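Local coordinates for 5' nucleotidase family protein (Staphylococcus aureus subsp. aureus, PDB 4Q7F) that binds a manganese and a magnesium ion in a calcineurin-like phosphoesterase domain, as a member of the 5' nucleotidase family, at residues A[51-54]-A[55-59]; A[95-99]-A[100-104]. All coordinates share one frame; numbering follows the deposited sequence.

Contact 1. Residues A[51-54]-A[55-59]; sequences ANHV and IEQDR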
loop_
_atom_site.group_PDB
_atom_site.type_symbol
_atom_site.label_atom_id
_atom_site.label_comp_id
_atom_site.label_asym_id
_atom_site.label_seq_id
_atom_site.Cartn_x
_atom_site.Cartn_y
_atom_site.Cartn_z
ATOM N N ALA A 51 -16.957 0.182 10.037
ATOM C CA ALA A 51 -16.589 1.594 10.010
ATOM C C ALA A 51 -17.760 2.429 9.503
ATOM O O ALA A 51 -18.040 3.486 10.034
ATOM C CB ALA A 51 -15.375 1.817 9.146
ATOM N N ASN A 52 -18.471 1.929 8.496
ATOM C CA ASN A 52 -19.600 2.662 7.955
ATOM C C ASN A 52 -20.743 2.733 8.973
ATOM O O ASN A 52 -21.445 3.744 9.055
ATOM C CB ASN A 52 -20.093 2.047 6.638
ATOM C CG ASN A 52 -21.174 2.864 5.990
ATOM O OD1 ASN A 52 -20.938 3.999 5.544
ATOM N ND2 ASN A 52 -22.341 2.280 5.858
ATOM N N HIS A 53 -20.974 1.634 9.693
ATOM C CA HIS A 53 -21.968 1.595 10.758
ATOM C C HIS A 53 -21.656 2.706 11.799
ATOM O O HIS A 53 -22.550 3.383 12.283
ATOM C CB HIS A 53 -21.965 0.206 11.393
ATOM C CG HIS A 53 -22.848 0.061 12.581
ATOM N ND1 HIS A 53 -24.222 0.032 12.492
ATOM C CD2 HIS A 53 -22.550 -0.135 13.890
ATOM C CE1 HIS A 53 -24.733 -0.155 13.688
ATOM N NE2 HIS A 53 -23.739 -0.264 14.554
ATOM N N VAL A 54 -20.383 2.922 12.076
ATOM C CA VAL A 54 -19.969 3.957 13.028
ATOM C C VAL A 54 -20.296 5.350 12.500
ATOM O O VAL A 54 -20.711 6.226 13.258
ATOM C CB VAL A 54 -18.464 3.852 13.330
ATOM C CG1 VAL A 54 -17.949 5.112 14.016
ATOM C CG2 VAL A 54 -18.189 2.629 14.193
ATOM N N ILE A 55 -20.118 5.555 11.197
ATOM C CA ILE A 55 -20.400 6.827 10.562
ATOM C C ILE A 55 -21.917 7.076 10.597
ATOM O O ILE A 55 -22.387 8.140 11.037
ATOM C CB ILE A 55 -19.871 6.842 9.115
ATOM C CG1 ILE A 55 -18.340 6.805 9.123
ATOM C CG2 ILE A 55 -20.316 8.080 8.363
ATOM C CD1 ILE A 55 -17.742 6.611 7.763
ATOM N N GLU A 56 -22.657 6.074 10.154
ATOM C CA GLU A 56 -24.112 6.164 10.108
ATOM C C GLU A 56 -24.713 6.558 11.456
ATOM O O GLU A 56 -25.518 7.482 11.535
ATOM C CB GLU A 56 -24.701 4.855 9.568
ATOM C CG GLU A 56 -24.455 4.670 8.088
ATOM C CD GLU A 56 -25.059 5.792 7.258
ATOM O OE1 GLU A 56 -26.293 5.884 7.209
ATOM O OE2 GLU A 56 -24.300 6.559 6.629
ATOM N N GLN A 57 -24.323 5.873 12.529
ATOM C CA GLN A 57 -24.817 6.237 13.841
ATOM C C GLN A 57 -24.395 7.653 14.258
ATOM O O GLN A 57 -25.209 8.415 14.724
ATOM C CB GLN A 57 -24.384 5.222 14.907
ATOM C CG GLN A 57 -25.021 3.871 14.692
ATOM C CD GLN A 57 -24.740 2.884 15.790
ATOM O OE1 GLN A 57 -25.664 2.292 16.347
ATOM N NE2 GLN A 57 -23.469 2.700 16.118
ATOM N N ASP A 58 -23.127 7.994 14.079
ATOM C CA ASP A 58 -22.610 9.298 14.522
ATOM C C ASP A 58 -23.058 10.546 13.754
ATOM O O ASP A 58 -23.064 11.649 14.295
ATOM C CB ASP A 58 -21.084 9.286 14.388
ATOM C CG ASP A 58 -20.429 10.456 15.112
ATOM O OD1 ASP A 58 -20.353 10.386 16.344
ATOM O OD2 ASP A 58 -19.943 11.411 14.467
ATOM N N ARG A 59 -23.354 10.380 12.471
ATOM C CA ARG A 59 -23.630 11.509 11.601
ATOM C C ARG A 59 -24.988 12.160 11.839
ATOM O O ARG A 59 -25.174 13.334 11.503
ATOM C CB ARG A 59 -23.502 11.082 10.121
ATOM C CG ARG A 59 -24.621 10.172 9.649
ATOM C CD ARG A 59 -24.373 9.593 8.266
ATOM N NE ARG A 59 -24.118 10.616 7.249
ATOM C CZ ARG A 59 -24.106 10.388 5.938
ATOM N NH1 ARG A 59 -24.328 9.163 5.446
ATOM N NH2 ARG A 59 -23.869 11.402 5.108
#
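N52 O accepts the backbone N of E56 at 2.8 Å, nearly straight at 173°, the shortest hydrogen bond between 51-54 and 55-59. It belongs to the i to i+4 ladder of helix 48-59, the helix of the beta-alpha-beta unit between strands 19-25 and 65-69. A51, H53 and V54 carbonyls accept I55, Q57 and D58 N in the same way. E56 CG also lies 3.3 Å from N52 O. N52 and E56 then run side by side, pointing the same way, with N52 ND2 3.9 Å from E56 CG and the amide and carboxylate planes not far from parallel. The E56 chain bends at chi2, and OE2 takes R59 NH1 on its syn lone pair at 2.9 Å, with the oxygen close to the guanidinium plane. K67 on strand 65-69 makes a second salt bridge to OE2 and also bonds N52 OD1, so one lysine ties both side chains to the sheet. One residue further round the helix, H53 and Q57 cross with ring and amide planes 34° apart. CG of Q57 stands over one ring face, toward the rim, and Q57 CD lies 3.5 Å from H53 NE2. H53 NE2 and Q57 NE2 do not bond each other; both go to D297 OD2, while Q57 OE1 meets T299. I55 is buried against Y23, K67 and V271; its CG1, set beside its own backbone N (chi1 -67°), lies 3.5 Å from A51 O.

Contact 2. Residues A[95-99]-A[100-104]; sequences DFYNR and MAFDF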
loop_
_atom_site.group_PDB
_atom_site.type_symbol
_atom_site.label_atom_id
_atom_site.label_comp_id
_atom_site.label_asym_id
_atom_site.label_seq_id
_atom_site.Cartn_x
_atom_site.Cartn_y
_atom_site.Cartn_z
ATOM N N ASP A 95 -20.634 -2.939 -5.129
ATOM C CA ASP A 95 -21.955 -3.025 -4.480
ATOM C C ASP A 95 -21.905 -2.574 -3.004
ATOM O O ASP A 95 -22.812 -1.870 -2.536
ATOM C CB ASP A 95 -22.523 -4.421 -4.580
ATOM C CG ASP A 95 -22.970 -4.763 -5.981
ATOM O OD1 ASP A 95 -22.911 -3.881 -6.861
ATOM O OD2 ASP A 95 -23.397 -5.904 -6.201
ATOM N N PHE A 96 -20.868 -2.979 -2.271
ATOM C CA PHE A 96 -20.719 -2.531 -0.893
ATOM C C PHE A 96 -20.636 -1.014 -0.850
ATOM O O PHE A 96 -21.373 -0.376 -0.079
ATOM C CB PHE A 96 -19.478 -3.139 -0.192
ATOM C CG PHE A 96 -19.660 -4.572 0.236
ATOM C CD1 PHE A 96 -20.502 -4.878 1.297
ATOM C CD2 PHE A 96 -18.983 -5.605 -0.395
ATOM C CE1 PHE A 96 -20.686 -6.185 1.707
ATOM C CE2 PHE A 96 -19.156 -6.914 0.017
ATOM C CZ PHE A 96 -20.002 -7.210 1.062
ATOM N N TYR A 97 -19.749 -0.413 -1.645
ATOM C CA TYR A 97 -19.626 1.045 -1.611
ATOM C C TYR A 97 -20.920 1.732 -2.034
ATOM O O TYR A 97 -21.345 2.721 -1.431
ATOM C CB TYR A 97 -18.454 1.540 -2.451
ATOM C CG TYR A 97 -17.129 1.467 -1.748
ATOM C CD1 TYR A 97 -16.366 0.318 -1.757
ATOM C CD2 TYR A 97 -16.653 2.564 -1.043
ATOM C CE1 TYR A 97 -15.146 0.266 -1.084
ATOM C CE2 TYR A 97 -15.460 2.516 -0.368
ATOM C CZ TYR A 97 -14.709 1.373 -0.394
ATOM O OH TYR A 97 -13.514 1.381 0.290
ATOM N N ASN A 98 -21.546 1.192 -3.072
ATOM C CA ASN A 98 -22.742 1.763 -3.588
ATOM C C ASN A 98 -23.901 1.800 -2.598
ATOM O O ASN A 98 -24.630 2.794 -2.581
ATOM C CB ASN A 98 -23.164 1.086 -4.915
ATOM C CG ASN A 98 -22.396 1.623 -6.115
ATOM O OD1 ASN A 98 -21.620 2.553 -6.001
ATOM N ND2 ASN A 98 -22.624 1.034 -7.271
ATOM N N ARG A 99 -24.077 0.746 -1.785
ATOM C CA ARG A 99 -25.153 0.725 -0.780
ATOM C C ARG A 99 -24.969 1.807 0.256
ATOM O O ARG A 99 -25.933 2.344 0.773
ATOM C CB ARG A 99 -25.173 -0.539 0.070
ATOM C CG ARG A 99 -25.196 -1.863 -0.621
ATOM C CD ARG A 99 -25.683 -2.881 0.388
ATOM N NE ARG A 99 -25.135 -4.190 0.115
ATOM C CZ ARG A 99 -24.302 -4.819 0.925
ATOM N NH1 ARG A 99 -23.842 -6.006 0.574
ATOM N NH2 ARG A 99 -23.965 -4.279 2.090
HETATM N N MSE A 100 -23.716 2.127 0.546
HETATM C CA MSE A 100 -23.402 3.068 1.633
HETATM C C MSE A 100 -23.622 4.527 1.337
HETATM O O MSE A 100 -23.454 5.378 2.213
HETATM C CB MSE A 100 -21.934 2.817 1.985
HETATM C CG MSE A 100 -21.825 1.427 2.597
HETATM SE SE MSE A 100 -19.950 1.087 3.012
HETATM C CE MSE A 100 -20.261 -0.781 3.563
ATOM N N ALA A 101 -23.932 4.848 0.093
ATOM C CA ALA A 101 -24.183 6.240 -0.300
ATOM C C ALA A 101 -23.086 7.240 0.052
ATOM O O ALA A 101 -23.320 8.200 0.780
ATOM C CB ALA A 101 -25.536 6.707 0.214
ATOM N N PHE A 102 -21.877 6.999 -0.484
ATOM C CA PHE A 102 -20.775 7.935 -0.353
ATOM C C PHE A 102 -21.032 9.115 -1.285
ATOM O O PHE A 102 -21.876 9.043 -2.189
ATOM C CB PHE A 102 -19.446 7.301 -0.748
ATOM C CG PHE A 102 -18.821 6.481 0.321
ATOM C CD1 PHE A 102 -19.322 5.227 0.638
ATOM C CD2 PHE A 102 -17.667 6.932 0.971
ATOM C CE1 PHE A 102 -18.724 4.456 1.623
ATOM C CE2 PHE A 102 -17.069 6.177 1.939
ATOM C CZ PHE A 102 -17.582 4.932 2.269
ATOM N N ASP A 103 -20.281 10.184 -1.072
ATOM C CA ASP A 103 -20.431 11.396 -1.844
ATOM C C ASP A 103 -19.346 11.520 -2.867
ATOM O O ASP A 103 -19.591 11.936 -4.005
ATOM C CB ASP A 103 -20.491 12.592 -0.889
ATOM C CG ASP A 103 -21.739 12.544 -0.008
ATOM O OD1 ASP A 103 -22.867 12.664 -0.568
ATOM O OD2 ASP A 103 -21.599 12.363 1.228
ATOM N N PHE A 104 -18.134 11.123 -2.490
ATOM C CA PHE A 104 -17.067 11.145 -3.425
ATOM C C PHE A 104 -15.849 10.442 -2.857
ATOM O O PHE A 104 -15.815 10.028 -1.672
ATOM C CB PHE A 104 -16.718 12.567 -3.886
ATOM C CG PHE A 104 -16.324 13.496 -2.783
ATOM C CD1 PHE A 104 -15.020 13.550 -2.345
ATOM C CD2 PHE A 104 -17.259 14.339 -2.213
ATOM C CE1 PHE A 104 -14.656 14.415 -1.324
ATOM C CE2 PHE A 104 -16.911 15.206 -1.198
ATOM C CZ PHE A 104 -15.599 15.245 -0.759
HETATM O O HOH W 1 -22.187 5.078 -2.492
#
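This is a helix end: the last turn of helix 91-99 gives way to the loop that leads into strand 104-105, in the metal-binding domain. The ladder slackens at M100, whose N reaches both F96 O and Y97 O, each by a weak bond, at 3.5 and 3.1 Å. A101 N makes another weak bond, to N98 O at 3.4 Å. A101 then turns out of the helix with positive phi (54°), and the chain swings away. Where a Schellman motif would bond F102 N directly to Y97 O, a water stands between them, 2.7 Å from Y97 O and accepting F102 N at 2.8 Å. The turn brings the F102 ring back against Y97. CD2 of Y97 comes over one F102 face, offset toward the rim and 3.9 Å from F102 CE1; the two rings meet obliquely, planes at 45°. The side chain of M100, a selenomethionine, folds back along the last turn: its CG is 3.3 Å from F96 O, and its SE lies in the plane of the F102 ring, at the edge. Beyond CG the M100 chain is extended (chi2 179°), which carries SE and CE past F96 O. Neighbours hold several groups: Y97 OH bonds D69, and K67 makes a cation-pi contact with F102 and bonds M100 O. M100 packs on L48, L49 and N52 of helix 48-59, F96 on D306 and L309 of helix 304-317, and F102 on D69 of strand 65-69.

In the fold
Contact 1 comes first along the chain, on helix 48-59; contact 2 follows strand 65-69 and helix 78-85, at the end of helix 91-99. Their centres are 13 Å apart and they touch where N52 ND2 packs on M100 CG at 3.4 Å. Both border the mixed sheet in which strand 65-69 lies between 19-25 and the outermost strand 104-105. K67 of strand 65-69 has partners in both contacts. In contact 2 the Y97 side chain is about 11 Å from the manganese ion. The two contacts lie on neighbouring helices beside one sheet of the phosphoesterase domain.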